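Local coordinates for protein DNA photolyase (Agrobacterium tumefaciens, PDB 4U63) that repairs cyclobutane pyrimidine dimers in ultraviolet-damaged DNA as a class III photolyase, using a flavin cofactor (FAD) and, probably, methenyltetrahydrofolate as its light-harvesting antenna, at residues Glu315-Asp323 and Trp403-Ala411; Thr24-Leu35 and His49-Glu60. All blocks are in the same frame, centred on the assembly; numbering follows the deposited sequence.

Overall arrangement
The two contacts lie in different parts of the photolyase and do not touch. Their centres are about 39 Å apart and their nearest atoms about 15 Å. Interaction 2 comes first along the chain. It pairs strands 27-31 and 53-59 within the five-stranded parallel sheet of the N-terminal domain, as part of a beta-alpha-beta unit with helix 41-49. Interaction 1 follows in the helical FAD-binding part, where the loop between helices 287-309 and 331-338 meets the end of helix 398-407. That helix carries Trp403 of the flavin pocket. Interaction 2 thus builds the core of the alpha/beta domain, while interaction 1 joins a loop to a helix end next to the flavin pocket.

Interaction 1 of 2, residues Glu315-Asp323 and Trp403-Ala411; sequences EKNWNDSFD and WQWVAGSGA. With FAD (flavin-adenine dinucleotide), chain C.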
loop_
_atom_site.group_PDB
_atom_site.type_symbol
_atom_site.label_atom_id
_atom_site.label_comp_id
_atom_site.label_asym_id
_atom_site.label_seq_id
_atom_site.Cartn_x
_atom_site.Cartn_y
_atom_site.Cartn_z
ATOM N N GLU A 315 8.708 8.680 -10.646
ATOM C CA GLU A 315 8.940 9.010 -12.068
ATOM C C GLU A 315 10.397 9.276 -12.480
ATOM O O GLU A 315 10.743 9.062 -13.645
ATOM C CB GLU A 315 8.073 10.210 -12.466
ATOM C CG GLU A 315 8.311 10.714 -13.884
ATOM C CD GLU A 315 8.223 9.619 -14.934
ATOM O OE1 GLU A 315 7.288 8.787 -14.876
ATOM O OE2 GLU A 315 9.095 9.599 -15.828
ATOM N N LYS A 316 11.244 9.746 -11.561
ATOM C CA LYS A 316 12.656 10.015 -11.881
ATOM C C LYS A 316 13.581 9.139 -11.055
ATOM O O LYS A 316 13.289 8.846 -9.896
ATOM C CB LYS A 316 12.999 11.486 -11.635
ATOM C CG LYS A 316 12.290 12.465 -12.558
ATOM C CD LYS A 316 12.980 13.822 -12.510
ATOM C CE LYS A 316 12.314 14.831 -13.428
ATOM N NZ LYS A 316 12.810 16.212 -13.167
ATOM N N ASN A 317 14.695 8.719 -11.652
ATOM C CA ASN A 317 15.679 7.922 -10.931
ATOM C C ASN A 317 16.233 8.721 -9.755
ATOM O O ASN A 317 16.627 9.889 -9.909
ATOM C CB ASN A 317 16.843 7.502 -11.828
ATOM C CG ASN A 317 16.411 6.607 -12.982
ATOM O OD1 ASN A 317 15.745 5.602 -12.774
ATOM N ND2 ASN A 317 16.787 6.969 -14.189
ATOM N N TRP A 318 16.273 8.098 -8.585
ATOM C CA TRP A 318 16.954 8.708 -7.434
ATOM C C TRP A 318 18.433 8.979 -7.777
ATOM O O TRP A 318 18.980 10.043 -7.448
ATOM C CB TRP A 318 16.823 7.808 -6.209
ATOM C CG TRP A 318 17.521 8.300 -4.986
ATOM C CD1 TRP A 318 18.867 8.277 -4.735
ATOM C CD2 TRP A 318 16.909 8.862 -3.831
ATOM N NE1 TRP A 318 19.130 8.810 -3.497
ATOM C CE2 TRP A 318 17.946 9.181 -2.920
ATOM C CE3 TRP A 318 15.586 9.148 -3.478
ATOM C CZ2 TRP A 318 17.696 9.761 -1.673
ATOM C CZ3 TRP A 318 15.333 9.731 -2.227
ATOM C CH2 TRP A 318 16.390 10.032 -1.342
ATOM N N ASN A 319 19.067 8.009 -8.436
ATOM C CA ASN A 319 20.429 8.132 -8.917
ATOM C C ASN A 319 20.357 8.463 -10.395
ATOM O O ASN A 319 20.011 7.600 -11.214
ATOM C CB ASN A 319 21.171 6.822 -8.670
ATOM C CG ASN A 319 22.650 6.897 -9.002
ATOM O OD1 ASN A 319 23.098 7.717 -9.820
ATOM N ND2 ASN A 319 23.428 6.016 -8.377
ATOM N N ASP A 320 20.677 9.709 -10.747
ATOM C CA ASP A 320 20.547 10.159 -12.142
ATOM C C ASP A 320 21.557 9.524 -13.108
ATOM O O ASP A 320 21.436 9.701 -14.311
ATOM C CB ASP A 320 20.559 11.699 -12.258
ATOM C CG ASP A 320 21.871 12.337 -11.811
ATOM O OD1 ASP A 320 22.854 11.621 -11.530
ATOM O OD2 ASP A 320 21.907 13.583 -11.747
ATOM N N SER A 321 22.537 8.782 -12.584
ATOM C CA SER A 321 23.441 8.001 -13.431
ATOM C C SER A 321 22.681 6.966 -14.256
ATOM O O SER A 321 23.164 6.540 -15.297
ATOM C CB SER A 321 24.524 7.300 -12.606
ATOM O OG SER A 321 25.418 8.235 -12.035
ATOM N N PHE A 322 21.499 6.563 -13.788
ATOM C CA PHE A 322 20.654 5.625 -14.537
ATOM C C PHE A 322 19.788 6.255 -15.620
ATOM O O PHE A 322 19.102 5.535 -16.342
ATOM C CB PHE A 322 19.763 4.831 -13.578
ATOM C CG PHE A 322 20.495 3.758 -12.836
ATOM C CD1 PHE A 322 20.935 2.616 -13.500
ATOM C CD2 PHE A 322 20.744 3.876 -11.481
ATOM C CE1 PHE A 322 21.610 1.617 -12.822
ATOM C CE2 PHE A 322 21.422 2.877 -10.792
ATOM C CZ PHE A 322 21.855 1.746 -11.460
ATOM N N ASP A 323 19.815 7.578 -15.761
ATOM C CA ASP A 323 18.927 8.254 -16.710
ATOM C C ASP A 323 19.148 7.809 -18.145
ATOM O O ASP A 323 18.192 7.702 -18.918
ATOM C CB ASP A 323 19.092 9.771 -16.643
ATOM C CG ASP A 323 18.453 10.377 -15.418
ATOM O OD1 ASP A 323 17.883 9.641 -14.585
ATOM O OD2 ASP A 323 18.522 11.606 -15.297
ATOM N N TRP A 403 10.465 -0.240 -5.839
ATOM C CA TRP A 403 10.911 -0.382 -7.234
ATOM C C TRP A 403 12.297 0.241 -7.459
ATOM O O TRP A 403 13.162 -0.373 -8.098
ATOM C CB TRP A 403 9.882 0.198 -8.208
ATOM C CG TRP A 403 8.752 -0.759 -8.475
ATOM C CD1 TRP A 403 7.533 -0.776 -7.880
ATOM C CD2 TRP A 403 8.773 -1.846 -9.397
ATOM N NE1 TRP A 403 6.773 -1.821 -8.377
ATOM C CE2 TRP A 403 7.521 -2.497 -9.307
ATOM C CE3 TRP A 403 9.740 -2.346 -10.288
ATOM C CZ2 TRP A 403 7.204 -3.601 -10.086
ATOM C CZ3 TRP A 403 9.433 -3.443 -11.056
ATOM C CH2 TRP A 403 8.168 -4.068 -10.950
ATOM N N GLN A 404 12.521 1.438 -6.917
ATOM C CA GLN A 404 13.833 2.087 -7.059
ATOM C C GLN A 404 14.968 1.290 -6.402
ATOM O O GLN A 404 16.063 1.202 -6.962
ATOM C CB GLN A 404 13.806 3.530 -6.548
ATOM C CG GLN A 404 12.965 4.449 -7.429
ATOM C CD GLN A 404 13.730 5.651 -7.988
ATOM O OE1 GLN A 404 14.912 5.564 -8.299
ATOM N NE2 GLN A 404 13.042 6.760 -8.135
ATOM N N TRP A 405 14.710 0.698 -5.236
ATOM C CA TRP A 405 15.731 -0.139 -4.573
ATOM C C TRP A 405 16.064 -1.367 -5.412
ATOM O O TRP A 405 17.231 -1.698 -5.589
ATOM C CB TRP A 405 15.300 -0.562 -3.165
ATOM C CG TRP A 405 15.335 0.546 -2.157
ATOM C CD1 TRP A 405 16.302 1.520 -2.020
ATOM C CD2 TRP A 405 14.380 0.793 -1.127
ATOM N NE1 TRP A 405 15.988 2.351 -0.975
ATOM C CE2 TRP A 405 14.820 1.932 -0.408
ATOM C CE3 TRP A 405 13.194 0.163 -0.731
ATOM C CZ2 TRP A 405 14.104 2.453 0.667
ATOM C CZ3 TRP A 405 12.489 0.690 0.333
ATOM C CH2 TRP A 405 12.948 1.819 1.024
ATOM N N VAL A 406 15.040 -2.032 -5.950
ATOM C CA VAL A 406 15.284 -3.192 -6.813
ATOM C C VAL A 406 16.073 -2.773 -8.073
ATOM O O VAL A 406 16.945 -3.512 -8.540
ATOM C CB VAL A 406 13.982 -3.925 -7.193
ATOM C CG1 VAL A 406 14.287 -5.103 -8.116
ATOM C CG2 VAL A 406 13.280 -4.439 -5.944
ATOM N N ALA A 407 15.773 -1.582 -8.584
ATOM C CA ALA A 407 16.422 -1.027 -9.788
ATOM C C ALA A 407 17.864 -0.552 -9.577
ATOM O O ALA A 407 18.559 -0.256 -10.550
ATOM C CB ALA A 407 15.584 0.116 -10.343
ATOM N N GLY A 408 18.305 -0.451 -8.323
ATOM C CA GLY A 408 19.680 -0.087 -8.017
ATOM C C GLY A 408 19.925 1.355 -7.601
ATOM O O GLY A 408 21.076 1.752 -7.508
ATOM N N SER A 409 18.866 2.133 -7.348
ATOM C CA SER A 409 19.012 3.525 -6.829
ATOM C C SER A 409 18.758 3.598 -5.308
ATOM O O SER A 409 17.786 3.059 -4.833
ATOM C CB SER A 409 18.043 4.479 -7.511
ATOM O OG SER A 409 18.446 4.782 -8.831
ATOM N N GLY A 410 19.643 4.273 -4.573
ATOM C CA GLY A 410 19.473 4.464 -3.137
ATOM C C GLY A 410 20.520 3.743 -2.312
ATOM O O GLY A 410 21.066 2.722 -2.730
ATOM N N ALA A 411 20.775 4.260 -1.116
ATOM C CA ALA A 411 21.760 3.668 -0.212
ATOM C C ALA A 411 21.418 2.248 0.180
ATOM O O ALA A 411 22.314 1.439 0.412
ATOM C CB ALA A 411 21.928 4.521 1.039
HETATM P PA FAD C . 4.030 -7.408 7.008
HETATM O O1A FAD C . 5.241 -8.265 6.829
HETATM O O2A FAD C . 2.954 -7.867 7.935
HETATM O O5B FAD C . 4.566 -5.944 7.389
HETATM C C5B FAD C . 3.778 -5.015 8.143
HETATM C C4B FAD C . 3.645 -3.677 7.430
HETATM O O4B FAD C . 4.919 -3.071 7.222
HETATM C C3B FAD C . 3.025 -3.784 6.056
HETATM O O3B FAD C . 1.594 -3.903 6.115
HETATM C C2B FAD C . 3.514 -2.512 5.397
HETATM O O2B FAD C . 2.710 -1.388 5.760
HETATM C C1B FAD C . 4.892 -2.342 5.984
HETATM N N9A FAD C . 5.980 -2.878 5.135
HETATM C C8A FAD C . 6.489 -4.121 5.192
HETATM N N7A FAD C . 7.494 -4.279 4.306
HETATM C C5A FAD C . 7.656 -3.100 3.669
HETATM C C6A FAD C . 8.541 -2.600 2.613
HETATM N N6A FAD C . 9.471 -3.409 2.068
HETATM N N1A FAD C . 8.374 -1.316 2.222
HETATM C C2A FAD C . 7.430 -0.514 2.767
HETATM N N3A FAD C . 6.590 -0.920 3.742
HETATM C C4A FAD C . 6.659 -2.180 4.216
HETATM N N1 FAD C . 3.971 -2.020 0.288
HETATM C C2 FAD C . 2.853 -1.261 0.319
HETATM O O2 FAD C . 2.318 -1.075 1.435
HETATM N N3 FAD C . 2.326 -0.713 -0.805
HETATM C C4 FAD C . 2.890 -0.891 -2.027
HETATM O O4 FAD C . 2.406 -0.367 -3.064
HETATM C C4X FAD C . 4.107 -1.720 -2.133
HETATM N N5 FAD C . 4.734 -1.981 -3.318
HETATM C C5X FAD C . 5.872 -2.733 -3.359
HETATM C C6 FAD C . 6.528 -2.975 -4.559
HETATM C C7 FAD C . 7.687 -3.755 -4.614
HETATM C C7M FAD C . 8.386 -4.009 -5.930
HETATM C C8 FAD C . 8.233 -4.347 -3.372
HETATM C C8M FAD C . 9.487 -5.194 -3.369
HETATM C C9 FAD C . 7.590 -4.113 -2.185
HETATM C C9A FAD C . 6.434 -3.332 -2.107
HETATM N N10 FAD C . 5.768 -3.100 -0.867
HETATM C C10 FAD C . 4.617 -2.294 -0.862
HETATM C "C1'" FAD C . 6.294 -3.597 0.411
HETATM C "C2'" FAD C . 5.846 -4.940 0.945
HETATM O "O2'" FAD C . 6.067 -5.944 -0.052
HETATM C "C3'" FAD C . 4.402 -4.922 1.406
HETATM O "O3'" FAD C . 4.182 -3.877 2.349
HETATM C "C4'" FAD C . 4.069 -6.271 2.042
HETATM O "O4'" FAD C . 4.078 -7.278 1.032
HETATM C "C5'" FAD C . 2.704 -6.198 2.695
HETATM O "O5'" FAD C . 2.334 -7.444 3.305
HETATM P P FAD C . 2.017 -7.467 4.879
HETATM O O1P FAD C . 1.584 -8.845 5.240
HETATM O O2P FAD C . 1.056 -6.367 5.234
HETATM O O3P FAD C . 3.456 -7.139 5.513
HETATM O O HOH W 1 16.287 3.685 -10.004
HETATM O O HOH W 2 22.515 3.899 -6.765
#
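The backbones of 315-323 and 403-411 come closest at Asn319 and Ser409, where a loop meets the C-terminal end of helix 398-407. The helix finishes in a Schellman motif. Gly408 has positive phi there, and the N atoms of Gly408 and Ser409 bond back into the last turn. Across the contact, the Gln404 amide grips the loop backbone at two points. Its OE1 accepts from Trp318 N at 2.9 Å in a nearly straight bond (177°). Its NE2 donates to Lys316 O at 2.7 Å, but this bond is more bent (141°), and the acceptor is somewhat tilted from the amide plane. NE2 also bonds Leu313 O. Both ends of the amide are therefore engaged, which fixes its flip. The Gln404 side chain is twisted about CB-CG to an off-staggered chi2 of -122°, which brings the buried amide to the loop backbone. Ser409 OG receives a weak bond from Asn319 N at 3.3 Å. A water donates to Gln404 OE1 and also bonds Ser409 OG, joining the two side chains. Trp318 lays one ring face over Gly410 CA, while its CB packs on Ser409 CB at 3.8 Å. The Phe322 ring covers the turn after the helix, with Ala407 O over one face and CE2 3.5 Å from Gly408 O. Within the loop, Asn319 OD1 accepts from Ser321 N and forms an Asx turn. Asn317 ND2 bonds Asp323 OD1 on its anti lone pair. Farther up the helix, Trp403 faces the flavin, whose C7M methyl lies over the ring, 3.7 Å from NE1. The contact begins one residue beyond it, at Gln404. A second water accepts from Asn319 ND2 and donates to Gly408 O at 2.7 Å.

Interaction 2 of 2, residues Thr24-Leu35 and His49-Glu60; sequences TAPVIVWFRKDL and HGGPVIPVYIRE. With SO4 (sulfate ion), chain L.
Val27 to Trp30 pair in parallel with Val53 to Val56, the first two strands of the Rossmann-like sheet, joined by helix 41-49 in a beta-alpha-beta crossover. Val27 N donates to Pro52 O, Ile54 N to Val27 O, Val29 N to Ile54 O, Val56 N to Val29 O and Phe31 N to Val56 O, all at 2.8 to 3.0 Å. Proline at 55 fits because no bond of this series uses its N.

Apolar contacts line both faces. Ile28 CG2 meets Val56 CG1 at 3.7 Å on one. Val29 CG2 meets Val53 CG1 at 3.8 Å on the other.

Two CH-pi contacts add to this. Val27 CB sits over the His49 ring, and Ile58 CD1 over the five-membered ring of Trp30, each 3.9 Å from the centroid. Trp30 CG lies anti to the backbone N (chi1 176°), which carries the ring along to Ile58 and Glu60. Arg32 CD covers the opposite Trp30 face. The Glu60 carboxylate stands at the ring edge, its plane 73° from the ring, and pairs with Arg120.

Polar bonds cluster at the start. His49 ND1 donates to Gly50 O, and its NE2 bonds Asp113. A sulfate, probably from crystallisation, bonds Gly51 N and Thr24 OG1.

At the far end a water satisfies Trp30 NE1, and the Tyr57 ring edge lies at Arg32 O (CE2 3.3 Å). The pair is thus apolar midway, with polar groups toward its ends.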
loop_
_atom_site.group_PDB
_atom_site.type_symbol
_atom_site.label_atom_id
_atom_site.label_comp_id
_atom_site.label_asym_id
_atom_site.label_seq_id
_atom_site.Cartn_x
_atom_site.Cartn_y
_atom_site.Cartn_z
ATOM N N THR A 24 -24.012 26.069 18.548
ATOM C CA THR A 24 -22.666 25.906 18.072
ATOM C C THR A 24 -22.743 25.632 16.576
ATOM O O THR A 24 -23.584 24.853 16.128
ATOM C CB THR A 24 -21.989 24.750 18.820
ATOM O OG1 THR A 24 -21.955 25.056 20.226
ATOM C CG2 THR A 24 -20.573 24.508 18.319
ATOM N N ALA A 25 -21.870 26.275 15.808
ATOM C CA ALA A 25 -21.817 26.047 14.365
ATOM C C ALA A 25 -21.394 24.602 14.056
ATOM O O ALA A 25 -20.722 23.958 14.869
ATOM C CB ALA A 25 -20.851 27.019 13.704
ATOM N N PRO A 26 -21.791 24.081 12.883
ATOM C CA PRO A 26 -21.260 22.787 12.479
ATOM C C PRO A 26 -19.760 22.783 12.183
ATOM O O PRO A 26 -19.106 23.849 12.091
ATOM C CB PRO A 26 -22.041 22.465 11.192
ATOM C CG PRO A 26 -23.276 23.290 11.276
ATOM C CD PRO A 26 -22.862 24.544 11.977
ATOM N N VAL A 27 -19.244 21.572 12.037
ATOM C CA VAL A 27 -17.863 21.322 11.650
ATOM C C VAL A 27 -17.861 20.232 10.576
ATOM O O VAL A 27 -18.531 19.191 10.721
ATOM C CB VAL A 27 -16.985 20.918 12.867
ATOM C CG1 VAL A 27 -17.644 19.822 13.706
ATOM C CG2 VAL A 27 -15.590 20.481 12.416
ATOM N N ILE A 28 -17.114 20.475 9.501
ATOM C CA ILE A 28 -16.967 19.511 8.426
ATOM C C ILE A 28 -15.710 18.677 8.643
ATOM O O ILE A 28 -14.637 19.220 8.913
ATOM C CB ILE A 28 -16.895 20.219 7.056
ATOM C CG1 ILE A 28 -18.234 20.921 6.777
ATOM C CG2 ILE A 28 -16.565 19.234 5.941
ATOM C CD1 ILE A 28 -18.145 22.011 5.750
ATOM N N VAL A 29 -15.856 17.360 8.529
ATOM C CA VAL A 29 -14.732 16.437 8.588
ATOM C C VAL A 29 -14.558 15.848 7.205
ATOM O O VAL A 29 -15.402 15.077 6.749
ATOM C CB VAL A 29 -14.951 15.282 9.594
ATOM C CG1 VAL A 29 -13.722 14.379 9.628
ATOM C CG2 VAL A 29 -15.250 15.824 10.977
ATOM N N TRP A 30 -13.462 16.200 6.548
ATOM C CA TRP A 30 -13.186 15.719 5.195
ATOM C C TRP A 30 -12.288 14.478 5.260
ATOM O O TRP A 30 -11.122 14.588 5.620
ATOM C CB TRP A 30 -12.555 16.849 4.357
ATOM C CG TRP A 30 -12.145 16.439 2.969
ATOM C CD1 TRP A 30 -12.631 15.379 2.235
ATOM C CD2 TRP A 30 -11.175 17.085 2.141
ATOM N NE1 TRP A 30 -12.014 15.331 1.024
ATOM C CE2 TRP A 30 -11.114 16.362 0.933
ATOM C CE3 TRP A 30 -10.339 18.202 2.307
ATOM C CZ2 TRP A 30 -10.253 16.717 -0.114
ATOM C CZ3 TRP A 30 -9.472 18.554 1.262
ATOM C CH2 TRP A 30 -9.445 17.815 0.066
ATOM N N PHE A 31 -12.871 13.314 4.932
ATOM C CA PHE A 31 -12.178 12.020 4.854
ATOM C C PHE A 31 -11.512 11.822 3.490
ATOM O O PHE A 31 -12.107 12.138 2.450
ATOM C CB PHE A 31 -13.165 10.858 5.050
ATOM C CG PHE A 31 -13.577 10.620 6.476
ATOM C CD1 PHE A 31 -14.648 11.306 7.032
ATOM C CD2 PHE A 31 -12.908 9.687 7.258
ATOM C CE1 PHE A 31 -15.032 11.069 8.350
ATOM C CE2 PHE A 31 -13.286 9.449 8.564
ATOM C CZ PHE A 31 -14.356 10.136 9.114
ATOM N N ARG A 32 -10.289 11.281 3.504
ATOM C CA ARG A 32 -9.555 10.933 2.281
ATOM C C ARG A 32 -9.005 9.482 2.383
ATOM O O ARG A 32 -9.716 8.539 2.047
ATOM C CB ARG A 32 -8.449 11.958 2.008
ATOM C CG ARG A 32 -8.949 13.370 1.679
ATOM C CD ARG A 32 -9.151 14.243 2.912
ATOM N NE ARG A 32 -7.899 14.522 3.599
ATOM C CZ ARG A 32 -6.993 15.416 3.199
ATOM N NH1 ARG A 32 -7.190 16.144 2.095
ATOM N NH2 ARG A 32 -5.872 15.576 3.905
ATOM N N LYS A 33 -7.778 9.285 2.851
ATOM C CA LYS A 33 -7.256 7.922 3.075
ATOM C C LYS A 33 -7.036 7.767 4.581
ATOM O O LYS A 33 -5.927 7.520 5.068
ATOM C CB LYS A 33 -5.998 7.638 2.255
ATOM C CG LYS A 33 -6.254 7.633 0.749
ATOM C CD LYS A 33 -5.040 7.198 -0.061
ATOM C CE LYS A 33 -5.434 6.953 -1.519
ATOM N NZ LYS A 33 -4.288 6.686 -2.428
ATOM N N ASP A 34 -8.136 7.933 5.303
ATOM C CA ASP A 34 -8.157 7.867 6.756
ATOM C C ASP A 34 -9.522 7.331 7.164
ATOM O O ASP A 34 -10.183 7.876 8.037
ATOM C CB ASP A 34 -7.930 9.260 7.333
ATOM C CG ASP A 34 -9.008 10.270 6.887
ATOM O OD1 ASP A 34 -9.729 9.994 5.899
ATOM O OD2 ASP A 34 -9.139 11.334 7.532
ATOM N N LEU A 35 -9.937 6.248 6.520
ATOM C CA LEU A 35 -11.323 5.786 6.617
ATOM C C LEU A 35 -11.524 4.927 7.849
ATOM O O LEU A 35 -11.693 3.715 7.773
ATOM C CB LEU A 35 -11.725 5.063 5.328
ATOM C CG LEU A 35 -11.472 5.880 4.045
ATOM C CD1 LEU A 35 -11.978 5.117 2.826
ATOM C CD2 LEU A 35 -12.121 7.255 4.113
ATOM N N HIS A 49 -15.062 20.245 19.152
ATOM C CA HIS A 49 -15.626 21.484 18.613
ATOM C C HIS A 49 -17.095 21.689 19.015
ATOM O O HIS A 49 -17.531 22.817 19.243
ATOM C CB HIS A 49 -15.487 21.443 17.087
ATOM C CG HIS A 49 -16.082 22.611 16.372
ATOM N ND1 HIS A 49 -17.436 22.738 16.144
ATOM C CD2 HIS A 49 -15.500 23.695 15.806
ATOM C CE1 HIS A 49 -17.661 23.855 15.477
ATOM N NE2 HIS A 49 -16.505 24.456 15.264
ATOM N N GLY A 50 -17.857 20.599 19.094
ATOM C CA GLY A 50 -19.281 20.687 19.379
ATOM C C GLY A 50 -20.072 20.981 18.122
ATOM O O GLY A 50 -19.504 21.178 17.035
ATOM N N GLY A 51 -21.390 20.999 18.268
ATOM C CA GLY A 51 -22.286 21.225 17.143
ATOM C C GLY A 51 -22.328 20.050 16.178
ATOM O O GLY A 51 -21.659 19.037 16.399
ATOM N N PRO A 52 -23.127 20.175 15.098
ATOM C CA PRO A 52 -23.243 19.109 14.109
ATOM C C PRO A 52 -21.933 18.757 13.409
ATOM O O PRO A 52 -21.170 19.649 13.027
ATOM C CB PRO A 52 -24.242 19.677 13.099
ATOM C CG PRO A 52 -25.050 20.648 13.880
ATOM C CD PRO A 52 -24.067 21.277 14.815
ATOM N N VAL A 53 -21.690 17.459 13.259
ATOM C CA VAL A 53 -20.528 16.948 12.550
ATOM C C VAL A 53 -20.994 16.522 11.162
ATOM O O VAL A 53 -21.953 15.749 11.030
ATOM C CB VAL A 53 -19.878 15.765 13.298
ATOM C CG1 VAL A 53 -18.660 15.244 12.536
ATOM C CG2 VAL A 53 -19.482 16.182 14.709
ATOM N N ILE A 54 -20.320 17.036 10.138
ATOM C CA ILE A 54 -20.660 16.767 8.744
ATOM C C ILE A 54 -19.493 16.025 8.075
ATOM O O ILE A 54 -18.569 16.663 7.552
ATOM C CB ILE A 54 -20.943 18.068 7.958
ATOM C CG1 ILE A 54 -21.858 19.026 8.746
ATOM C CG2 ILE A 54 -21.528 17.739 6.584
ATOM C CD1 ILE A 54 -23.236 18.492 9.046
ATOM N N PRO A 55 -19.521 14.679 8.095
ATOM C CA PRO A 55 -18.491 13.915 7.398
ATOM C C PRO A 55 -18.708 13.923 5.892
ATOM O O PRO A 55 -19.834 13.715 5.432
ATOM C CB PRO A 55 -18.668 12.498 7.953
ATOM C CG PRO A 55 -19.412 12.673 9.217
ATOM C CD PRO A 55 -20.348 13.793 8.924
ATOM N N VAL A 56 -17.638 14.160 5.142
ATOM C CA VAL A 56 -17.693 14.164 3.679
ATOM C C VAL A 56 -16.487 13.430 3.099
ATOM O O VAL A 56 -15.365 13.545 3.609
ATOM C CB VAL A 56 -17.788 15.610 3.108
ATOM C CG1 VAL A 56 -16.569 16.447 3.468
ATOM C CG2 VAL A 56 -18.005 15.584 1.593
ATOM N N TYR A 57 -16.737 12.667 2.042
ATOM C CA TYR A 57 -15.678 12.095 1.223
ATOM C C TYR A 57 -15.871 12.649 -0.186
ATOM O O TYR A 57 -16.960 12.537 -0.758
ATOM C CB TYR A 57 -15.715 10.565 1.194
ATOM C CG TYR A 57 -14.608 9.997 0.336
ATOM C CD1 TYR A 57 -14.778 9.855 -1.035
ATOM C CD2 TYR A 57 -13.373 9.648 0.883
ATOM C CE1 TYR A 57 -13.773 9.365 -1.836
ATOM C CE2 TYR A 57 -12.348 9.148 0.076
ATOM C CZ TYR A 57 -12.560 9.010 -1.287
ATOM O OH TYR A 57 -11.578 8.529 -2.134
ATOM N N ILE A 58 -14.808 13.234 -0.724
ATOM C CA ILE A 58 -14.817 13.862 -2.022
ATOM C C ILE A 58 -14.005 13.033 -3.014
ATOM O O ILE A 58 -12.872 12.632 -2.738
ATOM C CB ILE A 58 -14.230 15.293 -1.939
ATOM C CG1 ILE A 58 -15.089 16.152 -1.001
ATOM C CG2 ILE A 58 -14.140 15.940 -3.323
ATOM C CD1 ILE A 58 -14.497 17.504 -0.670
ATOM N N ARG A 59 -14.598 12.796 -4.175
ATOM C CA ARG A 59 -13.913 12.176 -5.288
ATOM C C ARG A 59 -13.172 13.315 -5.998
ATOM O O ARG A 59 -13.762 14.066 -6.769
ATOM C CB ARG A 59 -14.933 11.485 -6.190
ATOM C CG ARG A 59 -14.381 10.454 -7.147
ATOM C CD ARG A 59 -15.451 9.429 -7.515
ATOM N NE ARG A 59 -16.659 10.038 -8.094
ATOM C CZ ARG A 59 -17.284 9.630 -9.207
ATOM N NH1 ARG A 59 -16.855 8.575 -9.907
ATOM N NH2 ARG A 59 -18.367 10.282 -9.623
ATOM N N GLU A 60 -11.887 13.451 -5.676
ATOM C CA GLU A 60 -11.009 14.448 -6.277
ATOM C C GLU A 60 -10.500 13.942 -7.624
ATOM O O GLU A 60 -10.517 12.740 -7.894
ATOM C CB GLU A 60 -9.791 14.707 -5.388
ATOM C CG GLU A 60 -10.061 15.310 -4.024
ATOM C CD GLU A 60 -8.800 15.353 -3.182
ATOM O OE1 GLU A 60 -8.503 14.349 -2.516
ATOM O OE2 GLU A 60 -8.099 16.384 -3.180
HETATM S S SO4 L . -22.865 21.454 21.443
HETATM O O1 SO4 L . -23.397 21.161 22.793
HETATM O O2 SO4 L . -23.887 22.178 20.674
HETATM O O3 SO4 L . -21.644 22.284 21.551
HETATM O O4 SO4 L . -22.574 20.185 20.758
HETATM O O HOH W 3 -11.983 12.660 -0.238
HETATM O O HOH W 4 -9.250 7.689 -1.168
#